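Local coordinates for DNA helicase RecQ (Deinococcus radiodurans, PDB 4Q48), which probably couples ATP hydrolysis, in its catalytic core, to unwinding of duplex DNA by translocating in the 3'-5' direction, at residues 56-61 / 116-120; 141-147 / 174-180. All blocks are in the same frame, centred on the assembly; numbering follows the deposited sequence.

Contact 1: residues 56-61 / 116-120; sequences YQLPSL and DLLYV
Y56 and Q57, on the helix that follows the P-loop of the first RecA-like helicase domain, both reach the phenol oxygen of Y119, on a strand of that domain's parallel sheet. Y119 OH lies at the edge of the Y56 ring and in its plane, and the two hydroxyls are hydrogen-bonded, Y56 OH to Y119 OH at 3.1 Å. Q57, the next residue of the helix, reaches the same oxygen: its chain runs extended beyond CG (chi2 172°), which carries the amide far enough for NE2 to donate to Y119 OH at 3.3 Å. The amide stands almost perpendicular to the tyrosine ring. Two polar neighbours thus grip one buried hydroxyl, a suitable place for tyrosine, whose ring meanwhile packs on M77 and L84 of helix 74-84.

Farther along the helix the contact turns apolar. L117 spreads its two methyls over successive turns, CD1 against Q57 CG at 3.8 Å and CD2 against S60. L61 CD2 rests on D116 CB at 3.7 Å, while the D116 carboxylate is engaged by R90 in a salt bridge. The small S60 side chain points to the strand, with S60 OG 3.4 Å from L117 CD2. With OG beside its own backbone N (chi1 -60°), S60 turns its hydroxyl back on the helix, and S60 OG donates to Y56 O at 2.7 Å from above the carbonyl plane, on the face opposite S60 N.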
loop_
_atom_site.group_PDB
_atom_site.type_symbol
_atom_site.label_atom_id
_atom_site.label_comp_id
_atom_site.label_asym_id
_atom_site.label_seq_id
_atom_site.Cartn_x
_atom_site.Cartn_y
_atom_site.Cartn_z
ATOM N N TYR A 56 2.399 18.935 -0.590
ATOM C CA TYR A 56 3.668 19.629 -0.677
ATOM C C TYR A 56 3.580 20.841 -1.585
ATOM O O TYR A 56 4.288 21.819 -1.376
ATOM C CB TYR A 56 4.792 18.699 -1.134
ATOM C CG TYR A 56 4.611 18.056 -2.480
ATOM C CD1 TYR A 56 4.843 18.762 -3.654
ATOM C CD2 TYR A 56 4.256 16.716 -2.578
ATOM C CE1 TYR A 56 4.686 18.152 -4.898
ATOM C CE2 TYR A 56 4.100 16.099 -3.812
ATOM C CZ TYR A 56 4.314 16.813 -4.969
ATOM O OH TYR A 56 4.163 16.183 -6.190
ATOM N N GLN A 57 2.725 20.780 -2.594
ATOM C CA GLN A 57 2.568 21.882 -3.539
ATOM C C GLN A 57 2.041 23.133 -2.856
ATOM O O GLN A 57 2.521 24.237 -3.092
ATOM C CB GLN A 57 1.614 21.471 -4.651
ATOM C CG GLN A 57 2.195 20.466 -5.617
ATOM C CD GLN A 57 1.159 19.935 -6.576
ATOM O OE1 GLN A 57 -0.030 19.907 -6.276
ATOM N NE2 GLN A 57 1.599 19.546 -7.750
ATOM N N LEU A 58 1.060 22.951 -1.986
ATOM C CA LEU A 58 0.452 24.070 -1.288
ATOM C C LEU A 58 1.433 24.647 -0.252
ATOM O O LEU A 58 1.651 25.858 -0.226
ATOM C CB LEU A 58 -0.875 23.638 -0.652
ATOM C CG LEU A 58 -1.766 24.666 0.027
ATOM C CD1 LEU A 58 -1.769 25.969 -0.729
ATOM C CD2 LEU A 58 -3.173 24.112 0.112
ATOM N N PRO A 59 2.032 23.787 0.601
ATOM C CA PRO A 59 3.088 24.341 1.451
ATOM C C PRO A 59 4.206 25.033 0.652
ATOM O O PRO A 59 4.714 26.054 1.118
ATOM C CB PRO A 59 3.628 23.108 2.185
ATOM C CG PRO A 59 2.484 22.159 2.201
ATOM C CD PRO A 59 1.781 22.363 0.904
ATOM N N SER A 60 4.589 24.509 -0.511
ATOM C CA SER A 60 5.607 25.186 -1.311
ATOM C C SER A 60 5.145 26.601 -1.710
ATOM O O SER A 60 5.951 27.538 -1.800
ATOM C CB SER A 60 5.984 24.362 -2.539
ATOM O OG SER A 60 6.518 23.082 -2.179
ATOM N N LEU A 61 3.847 26.781 -1.894
ATOM C CA LEU A 61 3.343 28.114 -2.210
ATOM C C LEU A 61 3.284 28.999 -0.966
ATOM O O LEU A 61 3.377 30.230 -1.046
ATOM C CB LEU A 61 1.961 28.045 -2.854
ATOM C CG LEU A 61 1.913 27.418 -4.243
ATOM C CD1 LEU A 61 0.512 27.565 -4.827
ATOM C CD2 LEU A 61 2.992 27.977 -5.173
ATOM N N ASP A 116 8.277 27.853 -8.163
ATOM C CA ASP A 116 7.553 27.503 -6.965
ATOM C C ASP A 116 7.847 26.056 -6.631
ATOM O O ASP A 116 7.888 25.652 -5.468
ATOM C CB ASP A 116 6.070 27.720 -7.169
ATOM C CG ASP A 116 5.733 29.156 -7.348
ATOM O OD1 ASP A 116 5.906 29.917 -6.361
ATOM O OD2 ASP A 116 5.275 29.507 -8.460
ATOM N N LEU A 117 8.026 25.275 -7.685
ATOM C CA LEU A 117 8.307 23.863 -7.555
ATOM C C LEU A 117 9.425 23.471 -8.482
ATOM O O LEU A 117 9.520 23.968 -9.602
ATOM C CB LEU A 117 7.070 23.016 -7.859
ATOM C CG LEU A 117 5.909 23.239 -6.914
ATOM C CD1 LEU A 117 4.659 22.690 -7.537
ATOM C CD2 LEU A 117 6.206 22.603 -5.580
ATOM N N LEU A 118 10.305 22.622 -7.989
ATOM C CA LEU A 118 11.306 22.016 -8.827
ATOM C C LEU A 118 11.226 20.500 -8.695
ATOM O O LEU A 118 11.450 19.927 -7.620
ATOM C CB LEU A 118 12.693 22.507 -8.463
ATOM C CG LEU A 118 13.718 21.822 -9.363
ATOM C CD1 LEU A 118 13.570 22.317 -10.782
ATOM C CD2 LEU A 118 15.117 22.052 -8.869
ATOM N N TYR A 119 10.869 19.849 -9.790
ATOM C CA TYR A 119 10.851 18.395 -9.835
ATOM C C TYR A 119 12.231 17.887 -10.267
ATOM O O TYR A 119 12.760 18.286 -11.308
ATOM C CB TYR A 119 9.728 17.921 -10.773
ATOM C CG TYR A 119 8.341 18.071 -10.169
ATOM C CD1 TYR A 119 7.591 19.229 -10.337
ATOM C CD2 TYR A 119 7.808 17.066 -9.392
ATOM C CE1 TYR A 119 6.328 19.351 -9.765
ATOM C CE2 TYR A 119 6.568 17.177 -8.832
ATOM C CZ TYR A 119 5.828 18.308 -9.010
ATOM O OH TYR A 119 4.585 18.355 -8.407
ATOM N N VAL A 120 12.820 17.010 -9.469
ATOM C CA VAL A 120 14.181 16.597 -9.736
ATOM C C VAL A 120 14.370 15.106 -9.493
ATOM O O VAL A 120 14.029 14.581 -8.443
ATOM C CB VAL A 120 15.175 17.422 -8.855
ATOM C CG1 VAL A 120 14.697 17.471 -7.410
ATOM C CG2 VAL A 120 16.604 16.893 -8.949
#

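Contact 2: residues 141-147 / 174-180; sequences LFAIDEA and LPRVALT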
loop_
_atom_site.group_PDB
_atom_site.type_symbol
_atom_site.label_atom_id
_atom_site.label_comp_id
_atom_site.label_asym_id
_atom_site.label_seq_id
_atom_site.Cartn_x
_atom_site.Cartn_y
_atom_site.Cartn_z
ATOM N N LEU A 141 11.261 23.748 0.910
ATOM C CA LEU A 141 11.245 22.424 1.538
ATOM C C LEU A 141 11.752 21.337 0.614
ATOM O O LEU A 141 12.053 21.577 -0.548
ATOM C CB LEU A 141 9.829 22.063 1.995
ATOM C CG LEU A 141 8.771 22.070 0.876
ATOM C CD1 LEU A 141 8.516 20.638 0.321
ATOM C CD2 LEU A 141 7.479 22.744 1.325
ATOM N N PHE A 142 11.847 20.134 1.162
ATOM C CA PHE A 142 12.013 18.914 0.380
ATOM C C PHE A 142 10.783 18.024 0.515
ATOM O O PHE A 142 10.395 17.676 1.638
ATOM C CB PHE A 142 13.237 18.145 0.844
ATOM C CG PHE A 142 14.526 18.807 0.521
ATOM C CD1 PHE A 142 15.004 18.819 -0.778
ATOM C CD2 PHE A 142 15.261 19.449 1.512
ATOM C CE1 PHE A 142 16.225 19.429 -1.088
ATOM C CE2 PHE A 142 16.457 20.065 1.217
ATOM C CZ PHE A 142 16.943 20.055 -0.093
ATOM N N ALA A 143 10.171 17.653 -0.612
ATOM C CA ALA A 143 9.124 16.615 -0.615
ATOM C C ALA A 143 9.658 15.379 -1.273
ATOM O O ALA A 143 9.992 15.403 -2.466
ATOM C CB ALA A 143 7.903 17.079 -1.333
ATOM N N ILE A 144 9.748 14.297 -0.505
ATOM C CA ILE A 144 10.132 13.001 -1.065
ATOM C C ILE A 144 8.866 12.196 -1.407
ATOM O O ILE A 144 8.193 11.655 -0.523
ATOM C CB ILE A 144 11.050 12.221 -0.106
ATOM C CG1 ILE A 144 12.388 12.946 0.056
ATOM C CG2 ILE A 144 11.368 10.862 -0.650
ATOM C CD1 ILE A 144 12.527 13.735 1.355
ATOM N N ASP A 145 8.515 12.180 -2.696
ATOM C CA ASP A 145 7.354 11.429 -3.162
ATOM C C ASP A 145 7.759 9.998 -3.465
ATOM O O ASP A 145 8.906 9.738 -3.857
ATOM C CB ASP A 145 6.718 12.057 -4.406
ATOM C CG ASP A 145 5.218 11.770 -4.495
ATOM O OD1 ASP A 145 4.779 10.723 -3.947
ATOM O OD2 ASP A 145 4.480 12.585 -5.100
ATOM N N GLU A 146 6.803 9.087 -3.289
ATOM C CA GLU A 146 7.065 7.654 -3.347
ATOM C C GLU A 146 8.214 7.233 -2.443
ATOM O O GLU A 146 9.136 6.536 -2.885
ATOM C CB GLU A 146 7.331 7.221 -4.783
ATOM C CG GLU A 146 6.034 6.933 -5.524
ATOM C CD GLU A 146 6.062 7.437 -6.931
ATOM O OE1 GLU A 146 7.021 8.166 -7.259
ATOM O OE2 GLU A 146 5.145 7.103 -7.711
ATOM N N ALA A 147 8.135 7.651 -1.176
ATOM C CA ALA A 147 9.201 7.442 -0.199
ATOM C C ALA A 147 9.551 5.964 0.016
ATOM O O ALA A 147 10.641 5.619 0.502
ATOM C CB ALA A 147 8.818 8.075 1.114
ATOM N N LEU A 174 15.722 22.736 6.908
ATOM C CA LEU A 174 14.594 22.694 5.960
ATOM C C LEU A 174 13.647 21.517 6.214
ATOM O O LEU A 174 14.097 20.397 6.484
ATOM C CB LEU A 174 15.105 22.632 4.525
ATOM C CG LEU A 174 15.877 23.866 4.041
ATOM C CD1 LEU A 174 16.327 23.682 2.602
ATOM C CD2 LEU A 174 15.094 25.159 4.213
ATOM N N PRO A 175 12.331 21.755 6.073
ATOM C CA PRO A 175 11.305 20.721 6.282
ATOM C C PRO A 175 11.404 19.569 5.286
ATOM O O PRO A 175 11.741 19.803 4.124
ATOM C CB PRO A 175 9.983 21.482 6.060
ATOM C CG PRO A 175 10.312 22.897 6.227
ATOM C CD PRO A 175 11.722 23.052 5.725
ATOM N N ARG A 176 11.115 18.357 5.753
ATOM C CA ARG A 176 11.055 17.163 4.910
ATOM C C ARG A 176 9.658 16.554 4.984
ATOM O O ARG A 176 9.234 16.134 6.061
ATOM C CB ARG A 176 12.045 16.092 5.366
ATOM C CG ARG A 176 13.404 16.134 4.742
ATOM C CD ARG A 176 14.332 15.084 5.365
ATOM N NE ARG A 176 14.219 14.968 6.822
ATOM C CZ ARG A 176 14.751 15.809 7.697
ATOM N NH1 ARG A 176 15.439 16.861 7.272
ATOM N NH2 ARG A 176 14.583 15.605 8.995
ATOM N N VAL A 177 8.936 16.468 3.873
ATOM C CA VAL A 177 7.702 15.687 3.921
ATOM C C VAL A 177 7.793 14.531 2.927
ATOM O O VAL A 177 8.132 14.715 1.751
ATOM C CB VAL A 177 6.440 16.553 3.653
ATOM C CG1 VAL A 177 6.468 17.179 2.260
ATOM C CG2 VAL A 177 5.198 15.721 3.840
ATOM N N ALA A 178 7.574 13.327 3.438
ATOM C CA ALA A 178 7.638 12.107 2.631
ATOM C C ALA A 178 6.236 11.560 2.458
ATOM O O ALA A 178 5.488 11.398 3.425
ATOM C CB ALA A 178 8.564 11.059 3.266
ATOM N N LEU A 179 5.852 11.323 1.217
ATOM C CA LEU A 179 4.505 10.853 0.952
ATOM C C LEU A 179 4.521 9.527 0.210
ATOM O O LEU A 179 5.375 9.307 -0.661
ATOM C CB LEU A 179 3.731 11.900 0.149
ATOM C CG LEU A 179 3.936 13.365 0.549
ATOM C CD1 LEU A 179 4.994 14.003 -0.354
ATOM C CD2 LEU A 179 2.635 14.134 0.492
ATOM N N THR A 180 3.660 8.599 0.607
ATOM C CA THR A 180 3.597 7.331 -0.115
ATOM C C THR A 180 2.158 6.817 -0.242
ATOM O O THR A 180 1.261 7.219 0.508
ATOM C CB THR A 180 4.491 6.238 0.545
ATOM O OG1 THR A 180 4.480 5.047 -0.260
ATOM C CG2 THR A 180 4.031 5.919 1.959
#
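F142 holds CG beside its backbone N (chi1 -69°), and L174 does the same, which brings F142 CE2 to 3.9 Å from L174 CD1 where F142, within strand 139-145, lies beside the loop leading into strand 176-180. V177 places CG1 between its backbone N and carbonyl carbon (chi1 62°), where that methyl meets A143 CB at 3.9 Å. These strands belong to the beta-alpha-beta unit formed by strand 139-145, helix 165-170 and strand 176-180 of the first RecA-like domain.

The backbones are joined in parallel register, F142 beside R176 through D145 beside L179. F142 N donates to P175 O, V177 N to F142 O, I144 N to V177 O at 2.8 Å, and L179 N to I144 O. Proline, which lacks an N-H, can stand at position 175 because this pairing uses its carbonyl alone. Beyond the strand end, A147 N reaches L179 O at 3.3 Å from above the carbonyl plane, so the DEAH box, D145 to H148, is tied to its neighbour by main chain. D145 OD1 accepts from E146 N at 2.7 Å through its anti lone pair, and the same oxygen forms a salt bridge with K52, a residue that binds ADP. OD1 is thus held by the N-H of the next residue and by the P-loop lysine.

Small residues permit close packing: A147 CB lies 3.7 Å from A178 CB. On the sheet face carrying A143, V177 and L179, helix 50-62 covers the strands through C55 and Y56. The other face, with F142, I144 and R176, lies against helix 165-170, where L167 touches both F142 and I144. At the flanks, strand 66-70 pairs with 139-145, and strand 42-45 adjoins 176-180.

Contacts 1 and 2 have centres about 10 Å apart and meet through helix 50-62, which packs on the parallel sheet that both reach. Y56 is the main bridge: Y56 CB touches A143 CB at 3.5 Å, and Y56 CD2 lies 3.6 Å from L179 CD1. S60 extends the join, its OG being 3.6 Å from L141 CD2. Contact 2 reaches the ADP site, empty in this model, through D145, whose side chain is about 3 Å from that of K52. Contact 1 lies just behind the site on the same helix, the Y56 side chain about 6 Å from that of K52. The helix that carries K52 and S53 is therefore seated on strands 117-120, 139-145 and 176-180 together.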